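PDB 4NAX: glutathione S-transferase, N-terminal domain protein from Pseudomonas putida, which binds oxidized glutathione disulfide and is probably a glutathione transferase of the Ure2p-like group. Local coordinates for residues Tyr24-Pro29 / Val50-Asp55. Numbering follows the deposited sequence. Where two conformers were deposited one is given.
Sequences YSLPTP and VSFDND. With GDS (oxidized glutathione disulfide), chain C.
The F52 ring lies between L26 and the bound glutathione disulfide. L26 CD2 sits over the centre of one face, 3.7 Å from the ring centroid and 11° off the normal, a CH-pi contact. CA4 of GDS lies over the opposite face, and GDS CB5 comes in at the edge, in the ring plane. F52 CZ reaches GDS O5 at 3.3 Å. The first torsion of L26 (chi1 -171°) carries its branch across to 50-55; rotation about CB-CG then puts CD2 over the ring and CD1 3.6 Å from V50 O. Nearer the sheet, V50 N gives a nearly straight bond to S25 O (2.9 Å, 173°). This bond carries the pairing of the parallel strands 21-25 and 45-49 just past the second strand, in the thioredoxin-like domain. V50 CG2 packs on Y24 CB at 3.8 Å. T28 OG1 gives a bond to L26 O from above the carbonyl plane and takes one from G31 N, capping the turn into helix 31-41. With an alanine at F52, the L26 methyl would probably lose its aromatic partner and a gap would open beside the ligand's peptide. F52, backed by L26, thus lies against a peptide unit of GDS, while T28 and P29 approach the disulfide.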
# COMPACT_ATOMS: atom_id res chain seq x y z
N TYR A 24 18.68 4.22 -1.90
CA TYR A 24 19.17 3.63 -0.65
C TYR A 24 18.35 2.37 -0.43
O TYR A 24 17.16 2.44 -0.14
CB TYR A 24 19.05 4.61 0.51
CG TYR A 24 19.61 5.99 0.19
CD1 TYR A 24 20.97 6.29 0.32
CD2 TYR A 24 18.78 6.99 -0.30
CE1 TYR A 24 21.46 7.55 -0.01
CE2 TYR A 24 19.26 8.25 -0.60
CZ TYR A 24 20.60 8.52 -0.48
OH TYR A 24 21.05 9.79 -0.78
N SER A 25 18.96 1.20 -0.66
CA SER A 25 18.18 -0.00 -0.80
C SER A 25 19.00 -1.25 -0.49
O SER A 25 20.13 -1.18 -0.01
CB SER A 25 17.57 -0.03 -2.22
OG SER A 25 16.56 -1.03 -2.36
N LEU A 26 18.38 -2.39 -0.75
CA LEU A 26 18.94 -3.72 -0.52
C LEU A 26 18.15 -4.65 -1.45
O LEU A 26 16.95 -4.41 -1.65
CB LEU A 26 18.75 -4.10 0.95
CG LEU A 26 19.46 -5.36 1.42
CD1 LEU A 26 20.97 -5.17 1.37
CD2 LEU A 26 18.98 -5.69 2.82
N PRO A 27 18.77 -5.72 -2.01
CA PRO A 27 18.01 -6.61 -2.91
C PRO A 27 17.05 -7.49 -2.09
O PRO A 27 17.43 -8.50 -1.51
CB PRO A 27 19.10 -7.43 -3.62
CG PRO A 27 20.35 -6.67 -3.43
CD PRO A 27 20.22 -5.99 -2.09
N THR A 28 15.84 -7.02 -1.99
CA THR A 28 14.73 -7.60 -1.28
C THR A 28 13.51 -7.40 -2.17
O THR A 28 13.56 -6.62 -3.11
CB THR A 28 14.45 -6.84 0.01
OG1 THR A 28 14.15 -5.48 -0.35
CG2 THR A 28 15.63 -6.84 0.96
N PRO A 29 12.37 -8.04 -1.88
CA PRO A 29 11.26 -7.87 -2.80
C PRO A 29 10.80 -6.43 -2.94
O PRO A 29 10.32 -6.07 -4.00
CB PRO A 29 10.16 -8.77 -2.20
CG PRO A 29 10.61 -9.03 -0.77
CD PRO A 29 12.11 -9.09 -0.89
N VAL A 50 22.15 -0.44 1.89
CA VAL A 50 21.76 -0.24 3.27
C VAL A 50 21.75 -1.62 3.92
O VAL A 50 20.87 -2.43 3.66
CB VAL A 50 20.36 0.41 3.36
CG1 VAL A 50 19.93 0.58 4.81
CG2 VAL A 50 20.39 1.77 2.67
N SER A 51 22.79 -1.91 4.71
CA SER A 51 22.97 -3.24 5.29
C SER A 51 22.21 -3.41 6.60
O SER A 51 22.49 -2.71 7.59
CB SER A 51 24.45 -3.50 5.55
OG SER A 51 24.62 -4.71 6.27
N PHE A 52 21.28 -4.36 6.62
CA PHE A 52 20.55 -4.69 7.85
C PHE A 52 21.47 -5.33 8.90
O PHE A 52 21.26 -5.17 10.11
CB PHE A 52 19.38 -5.64 7.55
CG PHE A 52 18.30 -5.04 6.68
CD1 PHE A 52 18.24 -3.68 6.39
CD2 PHE A 52 17.32 -5.87 6.15
CE1 PHE A 52 17.24 -3.17 5.59
CE2 PHE A 52 16.30 -5.36 5.36
CZ PHE A 52 16.26 -4.01 5.08
N ASP A 53 22.49 -6.03 8.44
CA ASP A 53 23.48 -6.63 9.34
C ASP A 53 24.18 -5.60 10.25
O ASP A 53 24.53 -5.92 11.40
CB ASP A 53 24.52 -7.41 8.53
CG ASP A 53 23.95 -8.70 7.95
OD1 ASP A 53 22.91 -9.17 8.44
OD2 ASP A 53 24.57 -9.25 7.01
N ASN A 54 24.38 -4.39 9.73
CA ASN A 54 24.96 -3.28 10.49
C ASN A 54 23.92 -2.33 11.11
O ASN A 54 24.31 -1.30 11.65
CB ASN A 54 25.93 -2.47 9.61
CG ASN A 54 27.38 -2.89 9.80
OD1 ASN A 54 28.24 -2.05 10.05
ND2 ASN A 54 27.65 -4.18 9.67
N ASP A 55 22.63 -2.70 11.07
CA ASP A 55 21.53 -1.84 11.55
C ASP A 55 21.50 -0.49 10.81
O ASP A 55 21.09 0.51 11.40
CB ASP A 55 21.62 -1.59 13.09
CG ASP A 55 21.24 -2.81 13.94
OD1 ASP A 55 20.65 -3.79 13.42
OD2 ASP A 55 21.55 -2.78 15.15
N1 GDS C . 10.68 -6.33 10.59
CA1 GDS C . 10.43 -7.33 9.55
C1 GDS C . 9.77 -8.56 10.14
OE1 GDS C . 9.13 -9.30 9.36
OE2 GDS C . 9.88 -8.81 11.36
CB1 GDS C . 11.76 -7.72 8.89
CG1 GDS C . 11.61 -8.43 7.54
CD1 GDS C . 11.02 -7.52 6.50
O1 GDS C . 11.17 -6.32 6.56
N2 GDS C . 10.34 -8.13 5.53
CA2 GDS C . 9.76 -7.42 4.41
C2 GDS C . 8.26 -7.53 4.40
O2 GDS C . 7.70 -8.57 4.73
CB2 GDS C . 10.31 -7.99 3.10
SG2 GDS C . 12.04 -7.69 2.80
N3 GDS C . 7.59 -6.46 3.99
CA3 GDS C . 6.14 -6.42 3.95
C3 GDS C . 5.56 -5.55 2.85
OE3 GDS C . 4.41 -5.11 3.04
OE4 GDS C . 6.23 -5.40 1.82
N4 GDS C . 12.99 -3.91 6.73
CA4 GDS C . 13.89 -3.38 7.73
C4 GDS C . 13.37 -3.54 9.14
OE5 GDS C . 14.10 -3.15 10.10
OE6 GDS C . 12.26 -4.10 9.30
C5 GDS C . 12.87 -3.32 5.54
O5 GDS C . 13.49 -2.30 5.27
CA5 GDS C . 11.98 -3.99 4.52
N5 GDS C . 11.19 -2.99 3.81
CB5 GDS C . 12.87 -4.77 3.55
SG5 GDS C . 11.99 -5.56 2.20
CA6 GDS C . 7.08 -0.65 2.47
C6 GDS C . 7.51 -0.46 1.05
OE7 GDS C . 8.55 0.20 0.82
OE8 GDS C . 6.79 -0.96 0.15
N6 GDS C . 5.61 -0.71 2.54
CB6 GDS C . 7.70 -1.94 3.03
CG6 GDS C . 9.23 -1.84 3.09
CD6 GDS C . 9.86 -3.01 3.81
O6 GDS C . 9.18 -3.92 4.30